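Local coordinates for protein tyrosine phosphatase-like protein (Leishmania major, PDB 3S4O) that dephosphorylates phosphotyrosine in proteins as a protein tyrosine phosphatase and may act as a virulence factor that supports intracellular survival in host macrophages, at residues Thr8-Cys13 / Ile125-Ala130; Phe25-Ala30 / Gly121-Leu126; Gly47-Val52 / Asp95-Arg100; Asp88-Leu93 / Pro110-His115. All coordinates share one frame; numbering follows the deposited sequence.

In the fold
Contacts 1, 2 and 4 are buried in the core of the phosphatase fold, whereas contact 3 is partly buried at its margin. Contacts 1 and 2 share helix 122-133 and pack it on the neighbouring antiparallel strands 7-13 and 21-28. Contacts 3 and 4 share helix 84-103 and reach strands 48-53 and 111-115, which are neighbours in the same sheet. The chemistry follows position: contact 4 is apolar packing, contact 1 is mostly so, with a cysteine sulfur beside a helix carbonyl, contact 2 is apolar but runs into the anion site at the helix start, and contact 3 is polar, with a histidine, a glutamate and two arginines.

Contact 1 (Thr8-Cys13 / Ile125-Ala130); sequences TLIDCC and ILVALA
Ile10 and Val127 form the apolar part of this strand-on-helix contact, in which helix 122-133 of the protein tyrosine phosphatase fold covers the edge strand 7-13 of the mixed sheet. The methyl CG1 of Val127 meets the flank of the isoleucine, with CB of Ile10 4.2 Å away. Its distances to the CG2 and CD1 methyls of Ile10 are almost the same, so the methyl sits over the fork of the branched chain and does not meet one tip. Val127 CG1 is placed there by being anti to the backbone N (chi1 170°). Farther along the strand, SG of Cys12 comes to 3.8 Å from the carbonyl oxygen O of Ala130, a van der Waals approach.

The spacing explains the pairing. Ile10 and Cys12 are two residues apart on the strand and both turn toward the helix, while Asp11 between them turns away and hydrogen-bonds His24. Val127 and Ala130 are one helical turn apart and turn toward the strand. The backbones come nearer at the second pair, CA of Cys12 lying 7.3 Å from CA of Ala130, against 8.0 Å between CA of Ile10 and CA of Val127.

In the second shell, strand 21-28 fixes the edge strand through backbone bonds, one of them from Ile10 N to Phe25 O. The Phe25 ring also touches Cys12 and reaches the helix, where its CZ packs at 3.5 Å against CB of Ala130.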
loop_
_atom_site.group_PDB
_atom_site.type_symbol
_atom_site.label_atom_id
_atom_site.label_comp_id
_atom_site.label_asym_id
_atom_site.label_seq_id
_atom_site.Cartn_x
_atom_site.Cartn_y
_atom_site.Cartn_z
ATOM N N THR A 8 -1.921 8.096 -6.060
ATOM C CA THR A 8 -2.981 7.341 -6.704
ATOM C C THR A 8 -3.765 6.615 -5.627
ATOM O O THR A 8 -3.201 5.806 -4.896
ATOM C CB THR A 8 -2.380 6.318 -7.681
ATOM O OG1 THR A 8 -1.677 7.012 -8.715
ATOM C CG2 THR A 8 -3.435 5.449 -8.294
ATOM N N LEU A 9 -5.055 6.926 -5.516
ATOM C CA LEU A 9 -5.940 6.290 -4.532
ATOM C C LEU A 9 -6.585 5.046 -5.127
ATOM O O LEU A 9 -7.311 5.123 -6.128
ATOM C CB LEU A 9 -7.022 7.264 -4.062
ATOM C CG LEU A 9 -8.000 6.789 -2.976
ATOM C CD1 LEU A 9 -7.265 6.436 -1.698
ATOM C CD2 LEU A 9 -9.021 7.879 -2.701
ATOM N N ILE A 10 -6.310 3.901 -4.514
ATOM C CA ILE A 10 -6.937 2.637 -4.909
ATOM C C ILE A 10 -7.712 2.058 -3.740
ATOM O O ILE A 10 -7.135 1.740 -2.705
ATOM C CB ILE A 10 -5.922 1.568 -5.390
ATOM C CG1 ILE A 10 -5.028 2.135 -6.500
ATOM C CG2 ILE A 10 -6.679 0.341 -5.888
ATOM C CD1 ILE A 10 -4.440 1.097 -7.451
ATOM N N ASP A 11 -9.020 1.910 -3.922
ATOM C CA ASP A 11 -9.873 1.336 -2.892
ATOM C C ASP A 11 -9.907 -0.189 -2.976
ATOM O O ASP A 11 -10.066 -0.767 -4.046
ATOM C CB ASP A 11 -11.301 1.887 -2.989
ATOM C CG ASP A 11 -11.419 3.328 -2.502
ATOM O OD1 ASP A 11 -10.497 3.825 -1.816
ATOM O OD2 ASP A 11 -12.441 3.966 -2.812
ATOM N N CYS A 12 -9.733 -0.827 -1.829
ATOM C CA CYS A 12 -9.965 -2.257 -1.687
ATOM C C CYS A 12 -11.310 -2.431 -0.990
ATOM O O CYS A 12 -11.469 -2.047 0.171
ATOM C CB CYS A 12 -8.856 -2.918 -0.866
ATOM S SG CYS A 12 -9.052 -4.698 -0.659
ATOM N N CYS A 13 -12.258 -3.032 -1.703
ATOM C CA CYS A 13 -13.643 -3.121 -1.246
ATOM C C CYS A 13 -14.030 -4.485 -0.676
ATOM O O CYS A 13 -13.465 -5.506 -1.044
ATOM C CB CYS A 13 -14.588 -2.759 -2.396
ATOM S SG CYS A 13 -14.367 -1.059 -2.991
ATOM N N ILE A 125 2.645 -3.597 -6.469
ATOM C CA ILE A 125 2.401 -5.023 -6.357
ATOM C C ILE A 125 1.899 -5.402 -4.975
ATOM O O ILE A 125 1.138 -6.342 -4.860
ATOM C CB ILE A 125 3.562 -5.914 -6.836
ATOM C CG1 ILE A 125 2.935 -7.190 -7.434
ATOM C CG2 ILE A 125 4.553 -6.201 -5.714
ATOM C CD1 ILE A 125 3.889 -8.231 -7.831
ATOM N N LEU A 126 2.268 -4.648 -3.940
ATOM C CA LEU A 126 1.703 -4.850 -2.594
ATOM C C LEU A 126 0.225 -4.531 -2.584
ATOM O O LEU A 126 -0.579 -5.215 -1.941
ATOM C CB LEU A 126 2.395 -3.965 -1.554
ATOM C CG LEU A 126 3.677 -4.525 -0.917
ATOM C CD1 LEU A 126 3.896 -3.824 0.414
ATOM C CD2 LEU A 126 3.658 -6.049 -0.717
ATOM N N VAL A 127 -0.135 -3.464 -3.282
ATOM C CA VAL A 127 -1.533 -3.050 -3.360
ATOM C C VAL A 127 -2.328 -4.089 -4.132
ATOM O O VAL A 127 -3.404 -4.501 -3.703
ATOM C CB VAL A 127 -1.672 -1.664 -3.987
ATOM C CG1 VAL A 127 -3.123 -1.348 -4.286
ATOM C CG2 VAL A 127 -1.072 -0.631 -3.054
ATOM N N ALA A 128 -1.767 -4.542 -5.248
ATOM C CA ALA A 128 -2.389 -5.572 -6.069
ATOM C C ALA A 128 -2.692 -6.793 -5.212
ATOM O O ALA A 128 -3.774 -7.361 -5.265
ATOM C CB ALA A 128 -1.477 -5.947 -7.221
ATOM N N LEU A 129 -1.720 -7.184 -4.405
ATOM C CA LEU A 129 -1.864 -8.348 -3.554
ATOM C C LEU A 129 -2.981 -8.185 -2.533
ATOM O O LEU A 129 -3.685 -9.151 -2.241
ATOM C CB LEU A 129 -0.573 -8.605 -2.803
ATOM C CG LEU A 129 -0.689 -9.748 -1.781
ATOM C CD1 LEU A 129 -0.461 -11.097 -2.433
ATOM C CD2 LEU A 129 0.231 -9.523 -0.620
ATOM N N ALA A 130 -3.095 -6.987 -1.957
ATOM C CA ALA A 130 -4.167 -6.690 -0.997
ATOM C C ALA A 130 -5.529 -6.854 -1.664
ATOM O O ALA A 130 -6.457 -7.402 -1.064
ATOM C CB ALA A 130 -4.024 -5.285 -0.419
#

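Contact 2 (Phe25-Ala30 / Gly121-Leu126); sequences FLILDA and GRAPIL. With THJ (thiosulfate), chain C.
Ile27 wedges its two outer methyls against the first turn of helix 122-133, and this is the tight, fully buried part of the contact. CG2 of Ile27 lies 4.0 Å from CB of Ala123, while CD1 reaches CA of Pro124 at 4.1 Å. With CG1 beside the backbone N and CG2 anti to it (chi1 -58°), the two branches divide between the neighbouring helix residues.

The other side is looser and polar. Asp29 and Ala30, in the loop that follows, are partly exposed and do not meet the helix segment, and Arg122, also partly exposed, turns to the bound thiosulfate. Its chain bends at chi3 (-89°), bringing the edge of the guanidinium to O1 in plane. NE of Arg122 is modelled 2.7 Å from that oxygen in a nearly straight bond, although the position of NE is uncertain; the backbone N of Arg122 adds a weak bond to O1. NH1 is held by Phe76 O.

CB of Ala123 stands 3.7 Å from S2, so one small residue touches both Ile27 and the ligand. The thiosulfate lies in the P-loop of the HCX5R signature, held by Arg122 and Ala118 N, where arginine, backbone N-H groups and the helix start would probably stabilise a phosphate.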
loop_
_atom_site.group_PDB
_atom_site.type_symbol
_atom_site.label_atom_id
_atom_site.label_comp_id
_atom_site.label_asym_id
_atom_site.label_seq_id
_atom_site.Cartn_x
_atom_site.Cartn_y
_atom_site.Cartn_z
ATOM N N PHE A 25 -5.946 2.553 -0.305
ATOM C CA PHE A 25 -4.507 2.542 -0.589
ATOM C C PHE A 25 -4.062 3.742 -1.402
ATOM O O PHE A 25 -4.685 4.102 -2.405
ATOM C CB PHE A 25 -4.087 1.257 -1.292
ATOM C CG PHE A 25 -4.277 0.038 -0.447
ATOM C CD1 PHE A 25 -3.504 -0.150 0.687
ATOM C CD2 PHE A 25 -5.249 -0.900 -0.765
ATOM C CE1 PHE A 25 -3.680 -1.255 1.490
ATOM C CE2 PHE A 25 -5.431 -2.017 0.030
ATOM C CZ PHE A 25 -4.651 -2.195 1.165
ATOM N N LEU A 26 -2.983 4.363 -0.935
ATOM C CA LEU A 26 -2.340 5.452 -1.637
ATOM C C LEU A 26 -0.987 4.994 -2.129
ATOM O O LEU A 26 -0.115 4.691 -1.318
ATOM C CB LEU A 26 -2.124 6.639 -0.709
ATOM C CG LEU A 26 -3.181 7.720 -0.619
ATOM C CD1 LEU A 26 -2.706 8.738 0.425
ATOM C CD2 LEU A 26 -3.402 8.404 -1.982
ATOM N N ILE A 27 -0.818 4.923 -3.444
ATOM C CA ILE A 27 0.489 4.734 -4.043
ATOM C C ILE A 27 1.130 6.117 -4.212
ATOM O O ILE A 27 0.610 6.977 -4.910
ATOM C CB ILE A 27 0.442 4.033 -5.415
ATOM C CG1 ILE A 27 -0.238 2.657 -5.318
ATOM C CG2 ILE A 27 1.889 3.832 -5.936
ATOM C CD1 ILE A 27 -0.596 2.055 -6.654
ATOM N N LEU A 28 2.261 6.315 -3.549
ATOM C CA LEU A 28 2.892 7.631 -3.447
ATOM C C LEU A 28 4.301 7.628 -3.982
ATOM O O LEU A 28 4.948 6.591 -4.030
ATOM C CB LEU A 28 2.966 8.100 -1.983
ATOM C CG LEU A 28 1.685 8.189 -1.145
ATOM C CD1 LEU A 28 1.987 7.871 0.347
ATOM C CD2 LEU A 28 1.058 9.575 -1.271
ATOM N N ASP A 29 4.778 8.812 -4.343
ATOM C CA ASP A 29 6.204 9.045 -4.524
ATOM C C ASP A 29 6.901 9.155 -3.169
ATOM O O ASP A 29 6.287 9.507 -2.160
ATOM C CB ASP A 29 6.464 10.325 -5.324
ATOM C CG ASP A 29 6.298 10.121 -6.819
ATOM O OD1 ASP A 29 6.160 8.950 -7.252
ATOM O OD2 ASP A 29 6.321 11.128 -7.565
ATOM N N ALA A 30 8.184 8.839 -3.167
ATOM C CA ALA A 30 9.026 9.041 -2.005
ATOM C C ALA A 30 9.200 10.540 -1.780
ATOM O O ALA A 30 9.232 11.314 -2.738
ATOM C CB ALA A 30 10.388 8.385 -2.212
ATOM N N GLY A 121 6.456 -0.461 -9.674
ATOM C CA GLY A 121 6.780 -1.865 -9.470
ATOM C C GLY A 121 6.424 -2.346 -8.089
ATOM O O GLY A 121 5.383 -2.970 -7.889
ATOM N N ARG A 122 7.281 -2.007 -7.135
ATOM C CA ARG A 122 7.246 -2.605 -5.810
ATOM C C ARG A 122 6.034 -2.141 -5.000
ATOM O O ARG A 122 5.337 -2.950 -4.379
ATOM C CB ARG A 122 8.537 -2.261 -5.079
ATOM C CG ARG A 122 9.724 -2.973 -5.612
ATOM C CD ARG A 122 10.976 -2.520 -4.876
ATOM N NE ARG A 122 11.549 -1.373 -5.559
ATOM C CZ ARG A 122 12.758 -0.876 -5.336
ATOM N NH1 ARG A 122 13.556 -1.398 -4.414
ATOM N NH2 ARG A 122 13.163 0.171 -6.038
ATOM N N ALA A 123 5.796 -0.837 -5.016
ATOM C CA ALA A 123 4.630 -0.265 -4.346
ATOM C C ALA A 123 3.311 -0.845 -4.866
ATOM O O ALA A 123 2.536 -1.365 -4.074
ATOM C CB ALA A 123 4.626 1.267 -4.423
ATOM N N PRO A 124 3.067 -0.790 -6.179
ATOM C CA PRO A 124 1.821 -1.308 -6.733
ATOM C C PRO A 124 1.588 -2.790 -6.517
ATOM O O PRO A 124 0.431 -3.214 -6.429
ATOM C CB PRO A 124 1.959 -1.058 -8.240
ATOM C CG PRO A 124 2.890 0.020 -8.367
ATOM C CD PRO A 124 3.833 -0.055 -7.200
ATOM N N ILE A 125 2.645 -3.597 -6.469
ATOM C CA ILE A 125 2.401 -5.023 -6.357
ATOM C C ILE A 125 1.899 -5.402 -4.975
ATOM O O ILE A 125 1.138 -6.342 -4.860
ATOM C CB ILE A 125 3.562 -5.914 -6.836
ATOM C CG1 ILE A 125 2.935 -7.190 -7.434
ATOM C CG2 ILE A 125 4.553 -6.201 -5.714
ATOM C CD1 ILE A 125 3.889 -8.231 -7.831
ATOM N N LEU A 126 2.268 -4.648 -3.940
ATOM C CA LEU A 126 1.703 -4.850 -2.594
ATOM C C LEU A 126 0.225 -4.531 -2.584
ATOM O O LEU A 126 -0.579 -5.215 -1.941
ATOM C CB LEU A 126 2.395 -3.965 -1.554
ATOM C CG LEU A 126 3.677 -4.525 -0.917
ATOM C CD1 LEU A 126 3.896 -3.824 0.414
ATOM C CD2 LEU A 126 3.658 -6.049 -0.717
HETATM S S1 THJ C . 9.116 1.089 -7.780
HETATM O O1 THJ C . 9.887 -0.060 -7.257
HETATM O O2 THJ C . 8.641 0.773 -9.148
HETATM O O3 THJ C . 9.991 2.283 -7.863
HETATM S S2 THJ C . 7.597 1.444 -6.619
#

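Contact 3 (Gly47-Val52 / Asp95-Arg100); sequences GVRHLV and DTELAR
Arg49 and Glu97 mark the closest backbone approach, CA to CA 9.8 Å, between strand 48-52 and helix 95-100, whose axes run antiparallel (173°) and 11.7 Å apart. Long side chains bridge this gap. NE2 of His50 donates to OE2 of Glu97 at 2.8 Å, in the imidazole plane and fairly straight (164°), yet it reaches the oxygen from well above the carboxylate plane (62° out of it).

The other oxygen is gripped from the helix itself. Arg100 comes side-on, with NH2 2.9 Å and NE 3.0 Å from OE1 of Glu97, both on the syn side. Its chain bends at chi3 to turn the guanidinium back over one helical turn. Arg49 joins indirectly: a water accepts from its NH1 and donates to OE2 of Glu97 at 2.7 Å, while its NH2 forms a salt bridge with Asp70.

Beyond these, ND1 of His50 is hydrogen-bonded to His72 NE2, so both ring nitrogens are engaged and the ring's rotation is fixed. The carboxylate thus collects a histidine, an arginine and a water-linked arginine. Such surroundings would probably keep Glu97 ionised, and the polar network joins the sheet to the helix away from the annotated sites.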
loop_
_atom_site.group_PDB
_atom_site.type_symbol
_atom_site.label_atom_id
_atom_site.label_comp_id
_atom_site.label_asym_id
_atom_site.label_seq_id
_atom_site.Cartn_x
_atom_site.Cartn_y
_atom_site.Cartn_z
ATOM N N GLY A 47 -5.518 11.540 5.907
ATOM C CA GLY A 47 -5.834 10.594 6.948
ATOM C C GLY A 47 -4.965 9.361 7.024
ATOM O O GLY A 47 -5.386 8.346 7.577
ATOM N N VAL A 48 -3.734 9.450 6.521
ATOM C CA VAL A 48 -2.871 8.282 6.476
ATOM C C VAL A 48 -2.537 7.764 7.870
ATOM O O VAL A 48 -2.060 8.495 8.725
ATOM C CB VAL A 48 -1.569 8.525 5.681
ATOM C CG1 VAL A 48 -0.643 7.319 5.828
ATOM C CG2 VAL A 48 -1.905 8.785 4.197
ATOM N N ARG A 49 -2.766 6.473 8.056
ATOM C CA ARG A 49 -2.540 5.791 9.323
ATOM C C ARG A 49 -1.173 5.091 9.309
ATOM O O ARG A 49 -0.429 5.114 10.290
ATOM C CB ARG A 49 -3.687 4.778 9.550
ATOM C CG ARG A 49 -3.619 3.958 10.840
ATOM C CD ARG A 49 -3.884 4.792 12.096
ATOM N NE ARG A 49 -2.685 5.483 12.568
ATOM C CZ ARG A 49 -1.706 4.925 13.289
ATOM N NH1 ARG A 49 -1.766 3.649 13.670
ATOM N NH2 ARG A 49 -0.657 5.660 13.650
ATOM N N HIS A 50 -0.878 4.460 8.182
ATOM C CA HIS A 50 0.319 3.636 8.009
ATOM C C HIS A 50 1.060 4.060 6.739
ATOM O O HIS A 50 0.446 4.275 5.705
ATOM C CB HIS A 50 -0.066 2.158 7.879
ATOM C CG HIS A 50 -0.618 1.562 9.135
ATOM N ND1 HIS A 50 0.173 1.277 10.230
ATOM C CD2 HIS A 50 -1.879 1.199 9.474
ATOM C CE1 HIS A 50 -0.580 0.781 11.198
ATOM N NE2 HIS A 50 -1.830 0.720 10.764
ATOM N N LEU A 51 2.372 4.189 6.846
ATOM C CA LEU A 51 3.225 4.462 5.696
ATOM C C LEU A 51 4.224 3.338 5.556
ATOM O O LEU A 51 4.985 3.060 6.483
ATOM C CB LEU A 51 3.956 5.794 5.828
ATOM C CG LEU A 51 4.748 6.270 4.593
ATOM C CD1 LEU A 51 3.898 6.440 3.353
ATOM C CD2 LEU A 51 5.478 7.573 4.909
ATOM N N VAL A 52 4.189 2.683 4.400
ATOM C CA VAL A 52 5.066 1.551 4.107
ATOM C C VAL A 52 6.077 1.966 3.053
ATOM O O VAL A 52 5.715 2.380 1.941
ATOM C CB VAL A 52 4.263 0.321 3.618
ATOM C CG1 VAL A 52 5.188 -0.876 3.328
ATOM C CG2 VAL A 52 3.216 -0.066 4.645
ATOM N N ASP A 95 -4.493 -7.611 8.275
ATOM C CA ASP A 95 -5.333 -8.411 9.161
ATOM C C ASP A 95 -5.646 -7.621 10.435
ATOM O O ASP A 95 -6.765 -7.646 10.928
ATOM C CB ASP A 95 -4.646 -9.727 9.569
ATOM C CG ASP A 95 -4.590 -10.761 8.432
ATOM O OD1 ASP A 95 -5.203 -10.536 7.357
ATOM O OD2 ASP A 95 -3.897 -11.799 8.608
ATOM N N THR A 96 -4.642 -6.931 10.966
ATOM C CA THR A 96 -4.783 -6.225 12.240
ATOM C C THR A 96 -5.691 -5.027 12.068
ATOM O O THR A 96 -6.541 -4.750 12.910
ATOM C CB THR A 96 -3.404 -5.762 12.778
ATOM O OG1 THR A 96 -2.555 -6.908 12.966
ATOM C CG2 THR A 96 -3.548 -5.012 14.091
ATOM N N GLU A 97 -5.520 -4.337 10.952
ATOM C CA GLU A 97 -6.360 -3.186 10.632
ATOM C C GLU A 97 -7.806 -3.629 10.387
ATOM O O GLU A 97 -8.761 -2.927 10.735
ATOM C CB GLU A 97 -5.810 -2.440 9.410
ATOM C CG GLU A 97 -4.652 -1.478 9.722
ATOM C CD GLU A 97 -5.006 -0.448 10.795
ATOM O OE1 GLU A 97 -6.046 0.232 10.651
ATOM O OE2 GLU A 97 -4.261 -0.335 11.800
ATOM N N LEU A 98 -7.954 -4.815 9.812
ATOM C CA LEU A 98 -9.278 -5.385 9.549
ATOM C C LEU A 98 -9.992 -5.729 10.847
ATOM O O LEU A 98 -11.182 -5.476 10.993
ATOM C CB LEU A 98 -9.152 -6.636 8.681
ATOM C CG LEU A 98 -10.443 -7.169 8.074
ATOM C CD1 LEU A 98 -11.149 -6.102 7.253
ATOM C CD2 LEU A 98 -10.103 -8.393 7.197
ATOM N N ALA A 99 -9.252 -6.308 11.789
ATOM C CA ALA A 99 -9.801 -6.627 13.112
ATOM C C ALA A 99 -10.115 -5.355 13.897
ATOM O O ALA A 99 -11.061 -5.332 14.677
ATOM C CB ALA A 99 -8.834 -7.522 13.901
ATOM N N ARG A 100 -9.319 -4.306 13.694
ATOM C CA ARG A 100 -9.540 -3.023 14.377
ATOM C C ARG A 100 -10.926 -2.464 14.039
ATOM O O ARG A 100 -11.631 -1.962 14.917
ATOM C CB ARG A 100 -8.460 -1.996 14.013
ATOM C CG ARG A 100 -8.454 -0.763 14.913
ATOM C CD ARG A 100 -7.219 0.119 14.710
ATOM N NE ARG A 100 -7.184 0.756 13.394
ATOM C CZ ARG A 100 -7.381 2.052 13.136
ATOM N NH1 ARG A 100 -7.634 2.921 14.098
ATOM N NH2 ARG A 100 -7.308 2.484 11.874
HETATM O O HOH W 1 -3.748 1.699 13.513
#

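Contact 4 (Asp88-Leu93 / Pro110-His115); sequences DSWLKL and PTIGVH
Trp90 points the far rim of its indole at two branched side chains of strand 111-115, the central strand of the sheet. CG2 of Ile112 lies 3.9 Å from CH2 of Trp90 and only slightly farther from CZ3, close to the ring plane, so that methyl meets the edge. Val114 comes from the opposite direction to the indole, and its CG2 stands 4.0 Å from the same CH2, oblique to the ring. CH2 therefore bears on both residues.

The extended setting of the indole, with CG anti to the backbone N (chi1 -179°), carries the six-membered ring across to the strand; the backbones remain well separated, 11.0 Å between CA of Trp90 and CA of Val114. Gly113 lies between the two contact residues, and its backbone pairs with His50.

The polar corner of the indole faces another way. NE1 of Trp90 donates to Leu126 O on helix 122-133, an oxygen that also accepts Ala130 N. Phe25 adds its ring, with CE1 of Phe25 packing on CH2 of Trp90. One tryptophan thus combines apolar rim packing on the sheet with a buried N-H satisfied by a helix carbonyl, tying helix 84-103 to the strand that leads into the P-loop.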
loop_
_atom_site.group_PDB
_atom_site.type_symbol
_atom_site.label_atom_id
_atom_site.label_comp_id
_atom_site.label_asym_id
_atom_site.label_seq_id
_atom_site.Cartn_x
_atom_site.Cartn_y
_atom_site.Cartn_z
ATOM N N ASP A 88 4.288 -11.536 4.457
ATOM C CA ASP A 88 3.710 -11.920 5.748
ATOM C C ASP A 88 3.513 -10.705 6.653
ATOM O O ASP A 88 2.519 -10.618 7.358
ATOM C CB ASP A 88 4.555 -12.999 6.432
ATOM C CG ASP A 88 4.424 -14.365 5.747
ATOM O OD1 ASP A 88 3.441 -14.573 4.986
ATOM O OD2 ASP A 88 5.305 -15.237 5.959
ATOM N N SER A 89 4.451 -9.763 6.605
ATOM C CA SER A 89 4.352 -8.544 7.420
ATOM C C SER A 89 3.194 -7.665 6.948
ATOM O O SER A 89 2.521 -7.041 7.746
ATOM C CB SER A 89 5.664 -7.755 7.371
ATOM O OG SER A 89 6.647 -8.309 8.245
ATOM N N TRP A 90 2.998 -7.639 5.633
ATOM C CA TRP A 90 1.946 -6.867 4.969
ATOM C C TRP A 90 0.593 -7.418 5.326
ATOM O O TRP A 90 -0.289 -6.672 5.748
ATOM C CB TRP A 90 2.166 -6.916 3.451
ATOM C CG TRP A 90 1.216 -6.170 2.523
ATOM C CD1 TRP A 90 0.620 -6.683 1.409
ATOM C CD2 TRP A 90 0.856 -4.777 2.551
ATOM N NE1 TRP A 90 -0.123 -5.718 0.777
ATOM C CE2 TRP A 90 0.005 -4.540 1.460
ATOM C CE3 TRP A 90 1.157 -3.716 3.399
ATOM C CZ2 TRP A 90 -0.541 -3.284 1.193
ATOM C CZ3 TRP A 90 0.595 -2.467 3.138
ATOM C CH2 TRP A 90 -0.232 -2.265 2.042
ATOM N N LEU A 91 0.438 -8.732 5.196
ATOM C CA LEU A 91 -0.821 -9.374 5.544
ATOM C C LEU A 91 -1.109 -9.242 7.043
ATOM O O LEU A 91 -2.266 -9.069 7.445
ATOM C CB LEU A 91 -0.832 -10.857 5.141
ATOM C CG LEU A 91 -0.699 -11.237 3.661
ATOM C CD1 LEU A 91 -0.486 -12.773 3.541
ATOM C CD2 LEU A 91 -1.891 -10.801 2.855
ATOM N N LYS A 92 -0.061 -9.309 7.863
ATOM C CA LYS A 92 -0.227 -9.164 9.317
ATOM C C LYS A 92 -0.806 -7.787 9.655
ATOM O O LYS A 92 -1.742 -7.673 10.445
ATOM C CB LYS A 92 1.097 -9.363 10.072
ATOM C CG LYS A 92 0.984 -9.149 11.599
ATOM C CD LYS A 92 0.189 -10.261 12.277
ATOM C CE LYS A 92 0.174 -10.127 13.786
ATOM N NZ LYS A 92 -0.059 -11.435 14.477
ATOM N N LEU A 93 -0.226 -6.756 9.043
ATOM C CA LEU A 93 -0.684 -5.374 9.206
ATOM C C LEU A 93 -2.140 -5.201 8.747
ATOM O O LEU A 93 -2.942 -4.566 9.410
ATOM C CB LEU A 93 0.220 -4.418 8.412
ATOM C CG LEU A 93 -0.206 -2.952 8.271
ATOM C CD1 LEU A 93 -0.188 -2.223 9.612
ATOM C CD2 LEU A 93 0.672 -2.233 7.273
ATOM N N PRO A 110 -9.227 2.756 7.111
ATOM C CA PRO A 110 -7.907 3.369 7.096
ATOM C C PRO A 110 -7.349 3.615 5.706
ATOM O O PRO A 110 -7.589 2.835 4.780
ATOM C CB PRO A 110 -7.018 2.344 7.796
ATOM C CG PRO A 110 -7.753 1.097 7.791
ATOM C CD PRO A 110 -9.170 1.321 7.413
ATOM N N THR A 111 -6.617 4.717 5.589
ATOM C CA THR A 111 -5.790 4.990 4.443
ATOM C C THR A 111 -4.386 4.505 4.777
ATOM O O THR A 111 -3.847 4.776 5.858
ATOM C CB THR A 111 -5.806 6.482 4.053
ATOM O OG1 THR A 111 -7.148 6.872 3.741
ATOM C CG2 THR A 111 -4.933 6.737 2.825
ATOM N N ILE A 112 -3.824 3.739 3.853
ATOM C CA ILE A 112 -2.512 3.157 4.026
ATOM C C ILE A 112 -1.678 3.563 2.841
ATOM O O ILE A 112 -2.047 3.306 1.702
ATOM C CB ILE A 112 -2.592 1.622 4.157
ATOM C CG1 ILE A 112 -3.305 1.260 5.474
ATOM C CG2 ILE A 112 -1.190 0.973 4.073
ATOM C CD1 ILE A 112 -4.083 -0.008 5.392
ATOM N N GLY A 113 -0.569 4.235 3.113
ATOM C CA GLY A 113 0.321 4.720 2.066
ATOM C C GLY A 113 1.464 3.770 1.795
ATOM O O GLY A 113 1.946 3.088 2.694
ATOM N N VAL A 114 1.885 3.725 0.534
ATOM C CA VAL A 114 2.998 2.902 0.100
ATOM C C VAL A 114 3.839 3.642 -0.939
ATOM O O VAL A 114 3.327 4.102 -1.944
ATOM C CB VAL A 114 2.541 1.547 -0.500
ATOM C CG1 VAL A 114 3.729 0.615 -0.655
ATOM C CG2 VAL A 114 1.481 0.885 0.362
ATOM N N HIS A 115 5.136 3.759 -0.680
ATOM C CA HIS A 115 6.047 4.369 -1.647
ATOM C C HIS A 115 7.333 3.585 -1.848
ATOM O O HIS A 115 7.761 2.824 -0.993
ATOM C CB HIS A 115 6.358 5.839 -1.289
ATOM C CG HIS A 115 7.303 6.015 -0.141
ATOM N ND1 HIS A 115 8.663 5.836 -0.267
ATOM C CD2 HIS A 115 7.090 6.393 1.142
ATOM C CE1 HIS A 115 9.244 6.064 0.895
ATOM N NE2 HIS A 115 8.312 6.411 1.767
#